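Local coordinates for protein CptN Toxin (Eubacterium rectale DSM 17629, PDB 4RMO) that is the toxin of a type III toxin-antitoxin system linked to bacteriophage resistance, probably an RNA-cleaving enzyme, and forms a complex with its pseudoknot RNA antitoxin, at residues Tyr34-Ser39 and Lys125-Leu130; Ile44-Pro49 and Met92-Asp97; Lys59-Arg64 and Asp72-Val77. One frame throughout, in Å; residues are numbered along the deposited sequence.

How the contacts relate
Contact 2 lies deepest. It pairs strands 44-51 and 93-96 of the antiparallel sheet through backbone bonds and mostly buried apolar side chains. Contact 1 rests helix 116-134 against strand 32-37 of the same sheet. It is buried on the sheet side but turns basic residues to the RNA. Contact 3 lies farther from the centre and joins helix 54-65 to the chain entering strand 75-78. There apolar packing gives way to base recognition. Contacts 1 and 2 adjoin through Asp-38, which meets Ile-44 and Trp-46. Contacts 1 and 3 share uridine U6 and touch through Lys-128 and Asp-72. Contacts 2 and 3 do not touch.

Contact 1. Residues Tyr34-Ser39 and Lys125-Leu130; sequences YCFEDS and KARKVL. With nucleotides of chain B.
Phe-36 and Arg-127 meet face to face where strand 34-37 runs beneath helix 125-130. The guanidinium lies flat on the phenyl ring, with the two planes only 15° apart. In this cation-pi contact, Arg-127 CZ stands 4.3 Å from the centroid of the Phe-36 ring. NH2 sits above the CB side of the ring, nearest to CD2. The aliphatic part of the arginine follows the same face, and Arg-127 CG reaches 3.8 Å from Phe-36 CE2. The chain is extended from CG to NE, and the turn at chi4 (-70°) then lays the guanidinium on the ring.

The packed part of the contact is apolar. Phe-36 has CG between its backbone N and carbonyl carbon (chi1 44°), and the ring is swung toward the helix. Ala-126 CB fits between the strand side chains, 3.8 Å from Cys-35 SG and at the same range from Phe-36 CE2. Leu-130 CD2 closes on the ring edge at Phe-36 CE1, more loosely at 4.2 Å. Trp-46 of strand 44-51 meets both Phe-36 and Leu-130 and continues this core.

The other side is looser, polar and turned to the RNA of chain B. The phosphate oxygen OP2 of U26 lies near the edge of the Arg-127 guanidinium, 3.6 Å from Arg-127 NH1. The phosphate probably favours the charged arginine by electrostatics. Lys-128 stretches out from the helix, and its NZ makes a weak hydrogen bond to O2 of U6 at 2.9 Å. The same NZ forms a salt bridge with Asp-72.

The arrangement is that of a helix packed across an antiparallel sheet. Its small and apolar residues face the strands, while Arg-127 and Lys-128 face the bound antitoxin RNA.

Contact 2. Residues Ile44-Pro49 and Met92-Asp97; sequences IYWMIP and MFPISD
Ile-95 O accepts the backbone N-H of Tyr-45 at 2.8 Å, with an N-H...O angle of 155°. The CA of Ile-44 adds a CA-H...O contact to the same oxygen. The return bond, from Ile-95 N to Tyr-45 O, is as short but more bent. A second hydrogen-bonded pair joins Met-47 and Phe-93. The bond from Met-47 N to Phe-93 O is 2.9 Å long and nearly straight. Between these pairs stands the non-hydrogen-bonded pair of Trp-46 and Pro-94. Pro-94 has no N-H to give, and this position asks for none from it.

The Trp-46 and Pro-94 side chains lie side by side and point the same way. Pro-94 CB sits over the six-membered ring of Trp-46, 3.9 Å from its centroid and only 6° off the normal, a CH-pi contact. Pro-94 CD packs on Trp-46 CZ3 at 3.5 Å. On the same side of the sheet, Ile-44 CG2 touches Pro-94 CB at 3.7 Å. The selenomethionine Met-92 brings its CE to Trp-46 CE3.

The opposite side holds Met-47, Phe-93, Ile-95 and Tyr-45. With chi1 at 62°, the Phe-93 ring turns beside strand 44-49. Met-47 CB makes a CH-pi contact over the Phe-93 face, 4.2 Å from the centroid. Met-47 CG meets Ile-95 CG2 at 3.6 Å; the selenomethionine chain bends only beyond it, at chi2 and chi3.

The short strand segments are strongly twisted against each other. Strand 44-51 also pairs with strand 32-37, and Trp-46 NE1 bonds to Asp-38. Helix 116-134 packs on Trp-46, Ile-48 and Met-92, while helix 146-153 covers Ile-44 and Pro-94.

Contact 3. Residues Lys59-Arg64 and Asp72-Val77; sequences KIVSKR and DIIHIV. With nucleotides of chain B.
Helix residues 59-64 lie beside the chain that leads into strand 75-77, with the CA atoms of Val-61 and Ile-74 nearest at 6.4 Å. Val-61 and Ile-74 meet obliquely through their CG2 methyls, 3.6 Å apart. Ile-60 CG2 packs more loosely on Ile-73 CD1. Beyond them, Ile-60 CD1 rests against the base of U4 of chain B, 3.3 Å from its C4. Lys-63 extends along the same nucleotide, and Lys-63 NZ donates to the ribose O2' of U4 at 2.8 Å.

At the other end the two segments hold the U6 base from one face and one edge. Asp-72 reads the edge. Asp-72 N donates to U6 O4 at 2.7 Å, and Asp-72 OD2 takes the hydrogen of U6 N3 in an almost straight bond of 2.6 Å (177°). The Arg-64 guanidinium lies over this base, and its chain bends at chi3 (102°) to get there. Arg-64 NH2 is 2.7 Å from the ribose O2' of U6, while NH1 bonds to Asn-70 O. No N-H of the arginine points at Asp-72 OD2.

This match of Asp-72 to the O4 and N3 edge, with Arg-64 over the base, is consistent with recognition of a uracil in the antitoxin RNA.

Contact 1. Residues Tyr34-Ser39 and Lys125-Leu130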
loop_
_atom_site.group_PDB
_atom_site.type_symbol
_atom_site.label_atom_id
_atom_site.label_comp_id
_atom_site.label_asym_id
_atom_site.label_seq_id
_atom_site.Cartn_x
_atom_site.Cartn_y
_atom_site.Cartn_z
ATOM N N TYR A 34 -12.930 -5.656 -18.528
ATOM C CA TYR A 34 -13.575 -6.515 -17.560
ATOM C C TYR A 34 -13.098 -6.152 -16.150
ATOM O O TYR A 34 -11.984 -6.485 -15.762
ATOM C CB TYR A 34 -13.247 -7.976 -17.844
ATOM C CG TYR A 34 -13.665 -8.929 -16.724
ATOM C CD1 TYR A 34 -14.813 -8.711 -15.976
ATOM C CD2 TYR A 34 -12.909 -10.051 -16.433
ATOM C CE1 TYR A 34 -15.188 -9.584 -14.952
ATOM C CE2 TYR A 34 -13.279 -10.938 -15.438
ATOM C CZ TYR A 34 -14.412 -10.692 -14.685
ATOM O OH TYR A 34 -14.772 -11.572 -13.662
ATOM N N CYS A 35 -13.967 -5.505 -15.385
ATOM C CA CYS A 35 -13.637 -5.010 -14.070
ATOM C C CYS A 35 -13.764 -6.003 -12.902
ATOM O O CYS A 35 -12.801 -6.224 -12.164
ATOM C CB CYS A 35 -14.512 -3.812 -13.809
ATOM S SG CYS A 35 -13.790 -2.900 -12.478
ATOM N N PHE A 36 -14.927 -6.585 -12.711
ATOM C CA PHE A 36 -15.101 -7.610 -11.685
ATOM C C PHE A 36 -16.351 -8.410 -11.913
ATOM O O PHE A 36 -17.258 -7.970 -12.571
ATOM C CB PHE A 36 -15.162 -7.020 -10.263
ATOM C CG PHE A 36 -16.014 -5.786 -10.146
ATOM C CD1 PHE A 36 -17.397 -5.855 -10.196
ATOM C CD2 PHE A 36 -15.444 -4.585 -9.890
ATOM C CE1 PHE A 36 -18.186 -4.725 -10.044
ATOM C CE2 PHE A 36 -16.215 -3.436 -9.773
ATOM C CZ PHE A 36 -17.597 -3.503 -9.851
ATOM N N GLU A 37 -16.370 -9.612 -11.367
ATOM C CA GLU A 37 -17.541 -10.466 -11.407
ATOM C C GLU A 37 -18.583 -9.918 -10.458
ATOM O O GLU A 37 -18.258 -9.306 -9.449
ATOM C CB GLU A 37 -17.161 -11.898 -11.011
ATOM C CG GLU A 37 -18.296 -12.895 -11.239
ATOM C CD GLU A 37 -17.838 -14.340 -11.282
ATOM O OE1 GLU A 37 -16.677 -14.615 -10.905
ATOM O OE2 GLU A 37 -18.645 -15.186 -11.736
ATOM N N ASP A 38 -19.848 -10.099 -10.790
ATOM C CA ASP A 38 -20.930 -9.692 -9.891
ATOM C C ASP A 38 -20.889 -10.536 -8.603
ATOM O O ASP A 38 -20.684 -11.749 -8.681
ATOM C CB ASP A 38 -22.257 -9.882 -10.589
ATOM C CG ASP A 38 -23.399 -9.300 -9.814
ATOM O OD1 ASP A 38 -23.527 -8.054 -9.778
ATOM O OD2 ASP A 38 -24.228 -10.089 -9.324
ATOM N N SER A 39 -21.118 -9.905 -7.449
ATOM C CA SER A 39 -21.148 -10.617 -6.137
ATOM C C SER A 39 -22.312 -11.587 -5.975
ATOM O O SER A 39 -22.162 -12.621 -5.329
ATOM C CB SER A 39 -21.263 -9.630 -4.978
ATOM O OG SER A 39 -20.481 -8.498 -5.184
ATOM N N LYS A 125 -13.201 2.893 -8.137
ATOM C CA LYS A 125 -14.087 3.882 -8.711
ATOM C C LYS A 125 -15.351 3.194 -9.187
ATOM O O LYS A 125 -16.443 3.726 -9.045
ATOM C CB LYS A 125 -13.378 4.622 -9.830
ATOM C CG LYS A 125 -12.411 5.637 -9.304
ATOM C CD LYS A 125 -11.700 6.392 -10.398
ATOM C CE LYS A 125 -10.663 7.355 -9.830
ATOM N NZ LYS A 125 -10.404 8.443 -10.794
ATOM N N ALA A 126 -15.194 1.993 -9.717
ATOM C CA ALA A 126 -16.293 1.267 -10.295
ATOM C C ALA A 126 -17.256 0.773 -9.245
ATOM O O ALA A 126 -18.460 0.689 -9.494
ATOM C CB ALA A 126 -15.769 0.084 -11.095
ATOM N N ARG A 127 -16.731 0.371 -8.102
ATOM C CA ARG A 127 -17.587 -0.090 -7.000
ATOM C C ARG A 127 -18.413 1.052 -6.475
ATOM O O ARG A 127 -19.573 0.895 -6.145
ATOM C CB ARG A 127 -16.738 -0.670 -5.895
ATOM C CG ARG A 127 -16.199 -2.039 -6.256
ATOM C CD ARG A 127 -15.427 -2.697 -5.079
ATOM N NE ARG A 127 -14.824 -3.946 -5.546
ATOM C CZ ARG A 127 -15.505 -5.047 -5.850
ATOM N NH1 ARG A 127 -16.823 -5.118 -5.700
ATOM N NH2 ARG A 127 -14.856 -6.101 -6.319
ATOM N N LYS A 128 -17.787 2.214 -6.377
ATOM C CA LYS A 128 -18.461 3.391 -5.961
ATOM C C LYS A 128 -19.557 3.804 -6.982
ATOM O O LYS A 128 -20.696 4.088 -6.614
ATOM C CB LYS A 128 -17.465 4.517 -5.820
ATOM C CG LYS A 128 -18.085 5.799 -5.345
ATOM C CD LYS A 128 -17.065 6.857 -4.974
ATOM C CE LYS A 128 -17.774 8.187 -4.668
ATOM N NZ LYS A 128 -16.857 9.368 -4.527
ATOM N N VAL A 129 -19.194 3.857 -8.256
ATOM C CA VAL A 129 -20.134 4.260 -9.259
ATOM C C VAL A 129 -21.320 3.287 -9.313
ATOM O O VAL A 129 -22.471 3.699 -9.381
ATOM C CB VAL A 129 -19.475 4.366 -10.628
ATOM C CG1 VAL A 129 -20.532 4.343 -11.717
ATOM C CG2 VAL A 129 -18.649 5.628 -10.698
ATOM N N LEU A 130 -21.033 2.000 -9.304
ATOM C CA LEU A 130 -22.100 1.020 -9.331
ATOM C C LEU A 130 -22.998 1.162 -8.094
ATOM O O LEU A 130 -24.221 0.980 -8.171
ATOM C CB LEU A 130 -21.533 -0.366 -9.418
ATOM C CG LEU A 130 -22.566 -1.484 -9.441
ATOM C CD1 LEU A 130 -23.498 -1.280 -10.605
ATOM C CD2 LEU A 130 -21.863 -2.835 -9.508
ATOM P P U B 26 -19.126 -3.826 -2.374
ATOM O OP1 U B 26 -19.182 -5.289 -2.609
ATOM O OP2 U B 26 -18.540 -2.889 -3.375
ATOM O "O5'" U B 26 -20.565 -3.168 -2.138
ATOM C "C5'" U B 26 -21.532 -3.780 -1.233
ATOM C "C4'" U B 26 -22.839 -3.033 -1.312
ATOM O "O4'" U B 26 -22.596 -1.626 -1.015
ATOM C "C3'" U B 26 -23.523 -3.061 -2.675
ATOM O "O3'" U B 26 -24.920 -3.017 -2.475
ATOM C "C2'" U B 26 -23.085 -1.735 -3.294
ATOM O "O2'" U B 26 -23.933 -1.186 -4.278
ATOM C "C1'" U B 26 -23.066 -0.818 -2.068
ATOM N N1 U B 26 -22.148 0.321 -2.218
ATOM C C2 U B 26 -22.685 1.585 -2.254
ATOM O O2 U B 26 -23.885 1.793 -2.170
ATOM N N3 U B 26 -21.773 2.594 -2.429
ATOM C C4 U B 26 -20.405 2.469 -2.569
ATOM O O4 U B 26 -19.710 3.481 -2.706
ATOM C C5 U B 26 -19.925 1.134 -2.485
ATOM C C6 U B 26 -20.793 0.126 -2.349
ATOM P P U B 6 -23.459 15.828 -8.836
ATOM O OP1 U B 6 -23.827 16.428 -7.537
ATOM O OP2 U B 6 -22.351 16.415 -9.626
ATOM O "O5'" U B 6 -23.210 14.280 -8.558
ATOM C "C5'" U B 6 -24.186 13.512 -7.829
ATOM C "C4'" U B 6 -23.530 12.825 -6.652
ATOM O "O4'" U B 6 -22.500 11.915 -7.158
ATOM C "C3'" U B 6 -22.811 13.728 -5.644
ATOM O "O3'" U B 6 -22.855 13.097 -4.365
ATOM C "C2'" U B 6 -21.372 13.673 -6.139
ATOM O "O2'" U B 6 -20.427 14.060 -5.169
ATOM C "C1'" U B 6 -21.267 12.200 -6.540
ATOM N N1 U B 6 -20.183 11.919 -7.491
ATOM C C2 U B 6 -19.105 11.181 -7.048
ATOM O O2 U B 6 -19.082 10.633 -5.962
ATOM N N3 U B 6 -18.104 11.011 -7.970
ATOM C C4 U B 6 -18.047 11.531 -9.244
ATOM O O4 U B 6 -17.080 11.272 -9.964
ATOM C C5 U B 6 -19.181 12.314 -9.613
ATOM C C6 U B 6 -20.180 12.487 -8.739
#

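Contact 2. Residues Ile44-Pro49 and Met92-Asp97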
loop_
_atom_site.group_PDB
_atom_site.type_symbol
_atom_site.label_atom_id
_atom_site.label_comp_id
_atom_site.label_asym_id
_atom_site.label_seq_id
_atom_site.Cartn_x
_atom_site.Cartn_y
_atom_site.Cartn_z
ATOM N N ILE A 44 -22.141 -13.405 -14.254
ATOM C CA ILE A 44 -22.403 -12.030 -14.656
ATOM C C ILE A 44 -21.163 -11.191 -14.342
ATOM O O ILE A 44 -20.630 -11.257 -13.240
ATOM C CB ILE A 44 -23.635 -11.462 -13.973
ATOM C CG1 ILE A 44 -24.858 -12.298 -14.379
ATOM C CG2 ILE A 44 -23.844 -9.994 -14.337
ATOM C CD1 ILE A 44 -26.192 -11.759 -13.884
ATOM N N TYR A 45 -20.730 -10.398 -15.327
ATOM C CA TYR A 45 -19.460 -9.699 -15.279
ATOM C C TYR A 45 -19.682 -8.248 -15.589
ATOM O O TYR A 45 -20.495 -7.928 -16.440
ATOM C CB TYR A 45 -18.504 -10.305 -16.304
ATOM C CG TYR A 45 -18.395 -11.805 -16.189
ATOM C CD1 TYR A 45 -17.683 -12.395 -15.150
ATOM C CD2 TYR A 45 -19.024 -12.638 -17.104
ATOM C CE1 TYR A 45 -17.582 -13.771 -15.041
ATOM C CE2 TYR A 45 -18.959 -14.010 -16.996
ATOM C CZ TYR A 45 -18.231 -14.575 -15.965
ATOM O OH TYR A 45 -18.148 -15.938 -15.869
ATOM N N TRP A 46 -18.980 -7.368 -14.885
ATOM C CA TRP A 46 -19.173 -5.948 -15.040
ATOM C C TRP A 46 -18.083 -5.412 -15.972
ATOM O O TRP A 46 -16.881 -5.643 -15.764
ATOM C CB TRP A 46 -19.181 -5.235 -13.705
ATOM C CG TRP A 46 -20.426 -5.513 -12.993
ATOM C CD1 TRP A 46 -20.642 -6.500 -12.066
ATOM C CD2 TRP A 46 -21.669 -4.842 -13.163
ATOM N NE1 TRP A 46 -21.972 -6.487 -11.670
ATOM C CE2 TRP A 46 -22.615 -5.472 -12.327
ATOM C CE3 TRP A 46 -22.087 -3.773 -13.957
ATOM C CZ2 TRP A 46 -23.939 -5.045 -12.242
ATOM C CZ3 TRP A 46 -23.400 -3.341 -13.866
ATOM C CH2 TRP A 46 -24.309 -3.964 -12.999
HETATM N N MSE A 47 -18.514 -4.732 -17.011
HETATM C CA MSE A 47 -17.618 -4.234 -18.036
HETATM C C MSE A 47 -17.653 -2.745 -18.062
HETATM O O MSE A 47 -18.647 -2.124 -17.771
HETATM C CB MSE A 47 -18.072 -4.649 -19.423
HETATM C CG MSE A 47 -18.453 -6.096 -19.517
HETATM SE SE MSE A 47 -16.839 -7.210 -19.306
HETATM C CE MSE A 47 -15.720 -6.684 -20.838
ATOM N N ILE A 48 -16.550 -2.156 -18.522
ATOM C CA ILE A 48 -16.441 -0.712 -18.715
ATOM C C ILE A 48 -15.993 -0.408 -20.133
ATOM O O ILE A 48 -14.942 -0.859 -20.590
ATOM C CB ILE A 48 -15.416 -0.127 -17.733
ATOM C CG1 ILE A 48 -15.816 -0.492 -16.286
ATOM C CG2 ILE A 48 -15.308 1.375 -17.888
ATOM C CD1 ILE A 48 -14.771 -0.111 -15.271
ATOM N N PRO A 49 -16.775 0.395 -20.847
ATOM C CA PRO A 49 -16.389 0.735 -22.184
ATOM C C PRO A 49 -15.283 1.795 -22.212
ATOM O O PRO A 49 -15.295 2.662 -21.378
ATOM C CB PRO A 49 -17.689 1.350 -22.760
ATOM C CG PRO A 49 -18.380 1.936 -21.594
ATOM C CD PRO A 49 -18.046 1.011 -20.442
HETATM N N MSE A 92 -20.766 1.790 -17.223
HETATM C CA MSE A 92 -20.483 0.373 -17.015
HETATM C C MSE A 92 -21.753 -0.434 -17.028
HETATM O O MSE A 92 -22.837 0.095 -16.727
HETATM C CB MSE A 92 -19.794 0.181 -15.680
HETATM C CG MSE A 92 -20.735 0.544 -14.522
HETATM SE SE MSE A 92 -19.724 0.539 -12.827
HETATM C CE MSE A 92 -19.322 -1.364 -12.662
ATOM N N PHE A 93 -21.627 -1.728 -17.296
ATOM C CA PHE A 93 -22.806 -2.556 -17.470
ATOM C C PHE A 93 -22.482 -4.011 -17.349
ATOM O O PHE A 93 -21.322 -4.397 -17.427
ATOM C CB PHE A 93 -23.404 -2.311 -18.875
ATOM C CG PHE A 93 -22.458 -2.695 -19.993
ATOM C CD1 PHE A 93 -22.416 -3.982 -20.481
ATOM C CD2 PHE A 93 -21.633 -1.759 -20.548
ATOM C CE1 PHE A 93 -21.588 -4.323 -21.514
ATOM C CE2 PHE A 93 -20.765 -2.085 -21.571
ATOM C CZ PHE A 93 -20.738 -3.396 -22.052
ATOM N N PRO A 94 -23.495 -4.838 -17.140
ATOM C CA PRO A 94 -23.239 -6.258 -16.933
ATOM C C PRO A 94 -23.387 -7.095 -18.153
ATOM O O PRO A 94 -24.088 -6.729 -19.074
ATOM C CB PRO A 94 -24.315 -6.648 -15.945
ATOM C CG PRO A 94 -25.460 -5.758 -16.287
ATOM C CD PRO A 94 -24.886 -4.487 -16.844
ATOM N N ILE A 95 -22.717 -8.229 -18.162
ATOM C CA ILE A 95 -22.723 -9.090 -19.309
ATOM C C ILE A 95 -22.477 -10.546 -18.883
ATOM O O ILE A 95 -22.072 -10.803 -17.754
ATOM C CB ILE A 95 -21.641 -8.654 -20.293
ATOM C CG1 ILE A 95 -21.939 -9.169 -21.682
ATOM C CG2 ILE A 95 -20.262 -9.150 -19.893
ATOM C CD1 ILE A 95 -21.308 -8.311 -22.758
ATOM N N SER A 96 -22.777 -11.491 -19.763
ATOM C CA SER A 96 -22.500 -12.897 -19.493
ATOM C C SER A 96 -21.574 -13.407 -20.551
ATOM O O SER A 96 -21.393 -12.785 -21.595
ATOM C CB SER A 96 -23.804 -13.745 -19.486
ATOM O OG SER A 96 -24.437 -13.753 -20.746
ATOM N N ASP A 97 -21.038 -14.568 -20.283
ATOM C CA ASP A 97 -19.961 -15.129 -21.056
ATOM C C ASP A 97 -20.263 -15.298 -22.530
ATOM O O ASP A 97 -19.370 -15.165 -23.367
ATOM C CB ASP A 97 -19.561 -16.489 -20.464
ATOM C CG ASP A 97 -18.090 -16.611 -20.297
ATOM O OD1 ASP A 97 -17.590 -16.032 -19.298
ATOM O OD2 ASP A 97 -17.449 -17.298 -21.145
#

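Contact 3. Residues Lys59-Arg64 and Asp72-Val77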
loop_
_atom_site.group_PDB
_atom_site.type_symbol
_atom_site.label_atom_id
_atom_site.label_comp_id
_atom_site.label_asym_id
_atom_site.label_seq_id
_atom_site.Cartn_x
_atom_site.Cartn_y
_atom_site.Cartn_z
ATOM N N LYS A 59 -12.242 17.159 -20.020
ATOM C CA LYS A 59 -13.083 18.267 -19.558
ATOM C C LYS A 59 -14.060 17.794 -18.527
ATOM O O LYS A 59 -14.352 18.501 -17.565
ATOM C CB LYS A 59 -13.818 18.948 -20.688
ATOM C CG LYS A 59 -12.880 19.725 -21.605
ATOM C CD LYS A 59 -13.554 20.411 -22.807
ATOM C CE LYS A 59 -12.434 20.991 -23.689
ATOM N NZ LYS A 59 -12.845 21.183 -25.105
ATOM N N ILE A 60 -14.531 16.577 -18.670
ATOM C CA ILE A 60 -15.492 16.074 -17.701
ATOM C C ILE A 60 -14.820 15.744 -16.378
ATOM O O ILE A 60 -15.321 16.121 -15.320
ATOM C CB ILE A 60 -16.255 14.880 -18.266
ATOM C CG1 ILE A 60 -17.202 15.419 -19.348
ATOM C CG2 ILE A 60 -17.009 14.173 -17.168
ATOM C CD1 ILE A 60 -17.782 14.368 -20.221
ATOM N N VAL A 61 -13.640 15.142 -16.448
ATOM C CA VAL A 61 -12.812 14.961 -15.254
ATOM C C VAL A 61 -12.515 16.294 -14.515
ATOM O O VAL A 61 -12.698 16.392 -13.295
ATOM C CB VAL A 61 -11.481 14.272 -15.603
ATOM C CG1 VAL A 61 -10.453 14.344 -14.443
ATOM C CG2 VAL A 61 -11.755 12.822 -15.980
ATOM N N SER A 62 -12.090 17.299 -15.262
ATOM C CA SER A 62 -11.735 18.608 -14.691
ATOM C C SER A 62 -12.932 19.362 -14.040
ATOM O O SER A 62 -12.726 20.188 -13.170
ATOM C CB SER A 62 -10.957 19.457 -15.707
ATOM O OG SER A 62 -11.820 19.920 -16.711
ATOM N N LYS A 63 -14.175 19.023 -14.404
ATOM C CA LYS A 63 -15.348 19.524 -13.670
ATOM C C LYS A 63 -15.271 19.196 -12.185
ATOM O O LYS A 63 -15.662 20.012 -11.356
ATOM C CB LYS A 63 -16.652 18.957 -14.211
ATOM C CG LYS A 63 -17.208 19.725 -15.381
ATOM C CD LYS A 63 -18.451 19.154 -15.951
ATOM C CE LYS A 63 -18.730 19.742 -17.299
ATOM N NZ LYS A 63 -20.173 19.698 -17.576
ATOM N N ARG A 64 -14.773 18.013 -11.845
ATOM C CA ARG A 64 -14.654 17.654 -10.444
ATOM C C ARG A 64 -13.315 18.027 -9.847
ATOM O O ARG A 64 -13.229 18.550 -8.748
ATOM C CB ARG A 64 -14.853 16.168 -10.253
ATOM C CG ARG A 64 -16.265 15.731 -10.514
ATOM C CD ARG A 64 -16.547 14.544 -9.656
ATOM N NE ARG A 64 -17.336 14.969 -8.527
ATOM C CZ ARG A 64 -17.297 14.498 -7.298
ATOM N NH1 ARG A 64 -16.410 13.623 -6.893
ATOM N NH2 ARG A 64 -18.187 14.964 -6.470
ATOM N N ASP A 72 -14.826 9.905 -10.240
ATOM C CA ASP A 72 -14.985 8.444 -10.271
ATOM C C ASP A 72 -15.636 7.936 -11.557
ATOM O O ASP A 72 -15.536 6.787 -11.853
ATOM C CB ASP A 72 -15.833 7.983 -9.100
ATOM C CG ASP A 72 -15.360 8.586 -7.762
ATOM O OD1 ASP A 72 -14.348 8.115 -7.221
ATOM O OD2 ASP A 72 -16.006 9.562 -7.284
ATOM N N ILE A 73 -16.373 8.796 -12.255
ATOM C CA ILE A 73 -17.184 8.366 -13.374
ATOM C C ILE A 73 -16.360 8.215 -14.680
ATOM O O ILE A 73 -16.781 7.520 -15.603
ATOM C CB ILE A 73 -18.382 9.318 -13.631
ATOM C CG1 ILE A 73 -17.964 10.764 -13.742
ATOM C CG2 ILE A 73 -19.381 9.175 -12.514
ATOM C CD1 ILE A 73 -19.052 11.659 -14.294
ATOM N N ILE A 74 -15.194 8.845 -14.712
ATOM C CA ILE A 74 -14.246 8.737 -15.794
ATOM C C ILE A 74 -12.850 8.680 -15.242
ATOM O O ILE A 74 -12.477 9.454 -14.334
ATOM C CB ILE A 74 -14.366 9.939 -16.682
ATOM C CG1 ILE A 74 -15.632 9.806 -17.509
ATOM C CG2 ILE A 74 -13.196 10.028 -17.637
ATOM C CD1 ILE A 74 -16.218 11.146 -17.744
ATOM N N HIS A 75 -12.067 7.755 -15.763
ATOM C CA HIS A 75 -10.657 7.640 -15.386
ATOM C C HIS A 75 -9.841 7.465 -16.668
ATOM O O HIS A 75 -10.162 6.631 -17.534
ATOM C CB HIS A 75 -10.489 6.450 -14.467
ATOM C CG HIS A 75 -9.110 6.306 -13.914
ATOM N ND1 HIS A 75 -8.619 7.110 -12.907
ATOM C CD2 HIS A 75 -8.121 5.444 -14.214
ATOM C CE1 HIS A 75 -7.371 6.774 -12.640
ATOM N NE2 HIS A 75 -7.044 5.765 -13.426
ATOM N N ILE A 76 -8.809 8.271 -16.793
ATOM C CA ILE A 76 -7.975 8.314 -17.981
ATOM C C ILE A 76 -6.607 7.807 -17.604
ATOM O O ILE A 76 -5.995 8.273 -16.640
ATOM C CB ILE A 76 -7.876 9.740 -18.531
ATOM C CG1 ILE A 76 -9.231 10.146 -19.097
ATOM C CG2 ILE A 76 -6.841 9.819 -19.634
ATOM C CD1 ILE A 76 -9.338 11.599 -19.438
ATOM N N VAL A 77 -6.143 6.809 -18.320
ATOM C CA VAL A 77 -4.838 6.271 -18.077
ATOM C C VAL A 77 -4.216 5.746 -19.371
ATOM O O VAL A 77 -4.909 5.357 -20.321
ATOM C CB VAL A 77 -4.912 5.167 -17.002
ATOM C CG1 VAL A 77 -5.636 3.940 -17.508
ATOM C CG2 VAL A 77 -3.524 4.781 -16.509
ATOM P P U B 6 -23.459 15.828 -8.836
ATOM O OP1 U B 6 -23.827 16.428 -7.537
ATOM O OP2 U B 6 -22.351 16.415 -9.626
ATOM O "O5'" U B 6 -23.210 14.280 -8.558
ATOM C "C5'" U B 6 -24.186 13.512 -7.829
ATOM C "C4'" U B 6 -23.530 12.825 -6.652
ATOM O "O4'" U B 6 -22.500 11.915 -7.158
ATOM C "C3'" U B 6 -22.811 13.728 -5.644
ATOM O "O3'" U B 6 -22.855 13.097 -4.365
ATOM C "C2'" U B 6 -21.372 13.673 -6.139
ATOM O "O2'" U B 6 -20.427 14.060 -5.169
ATOM C "C1'" U B 6 -21.267 12.200 -6.540
ATOM N N1 U B 6 -20.183 11.919 -7.491
ATOM C C2 U B 6 -19.105 11.181 -7.048
ATOM O O2 U B 6 -19.082 10.633 -5.962
ATOM N N3 U B 6 -18.104 11.011 -7.970
ATOM C C4 U B 6 -18.047 11.531 -9.244
ATOM O O4 U B 6 -17.080 11.272 -9.964
ATOM C C5 U B 6 -19.181 12.314 -9.613
ATOM C C6 U B 6 -20.180 12.487 -8.739
ATOM P P U B 4 -24.787 17.024 -21.712
ATOM O OP1 U B 4 -25.798 18.095 -21.762
ATOM O OP2 U B 4 -23.544 17.115 -22.517
ATOM O "O5'" U B 4 -24.288 16.743 -20.225
ATOM C "C5'" U B 4 -25.234 16.460 -19.178
ATOM C "C4'" U B 4 -24.497 16.220 -17.882
ATOM O "O4'" U B 4 -23.837 14.917 -17.958
ATOM C "C3'" U B 4 -23.388 17.220 -17.540
ATOM O "O3'" U B 4 -23.145 17.254 -16.135
ATOM C "C2'" U B 4 -22.147 16.542 -18.110
ATOM O "O2'" U B 4 -20.910 16.946 -17.561
ATOM C "C1'" U B 4 -22.444 15.088 -17.751
ATOM N N1 U B 4 -21.741 14.109 -18.571
ATOM C C2 U B 4 -21.050 13.104 -17.930
ATOM O O2 U B 4 -21.015 12.994 -16.723
ATOM N N3 U B 4 -20.408 12.225 -18.764
ATOM C C4 U B 4 -20.382 12.260 -20.146
ATOM O O4 U B 4 -19.809 11.368 -20.761
ATOM C C5 U B 4 -21.128 13.331 -20.729
ATOM C C6 U B 4 -21.769 14.194 -19.944
#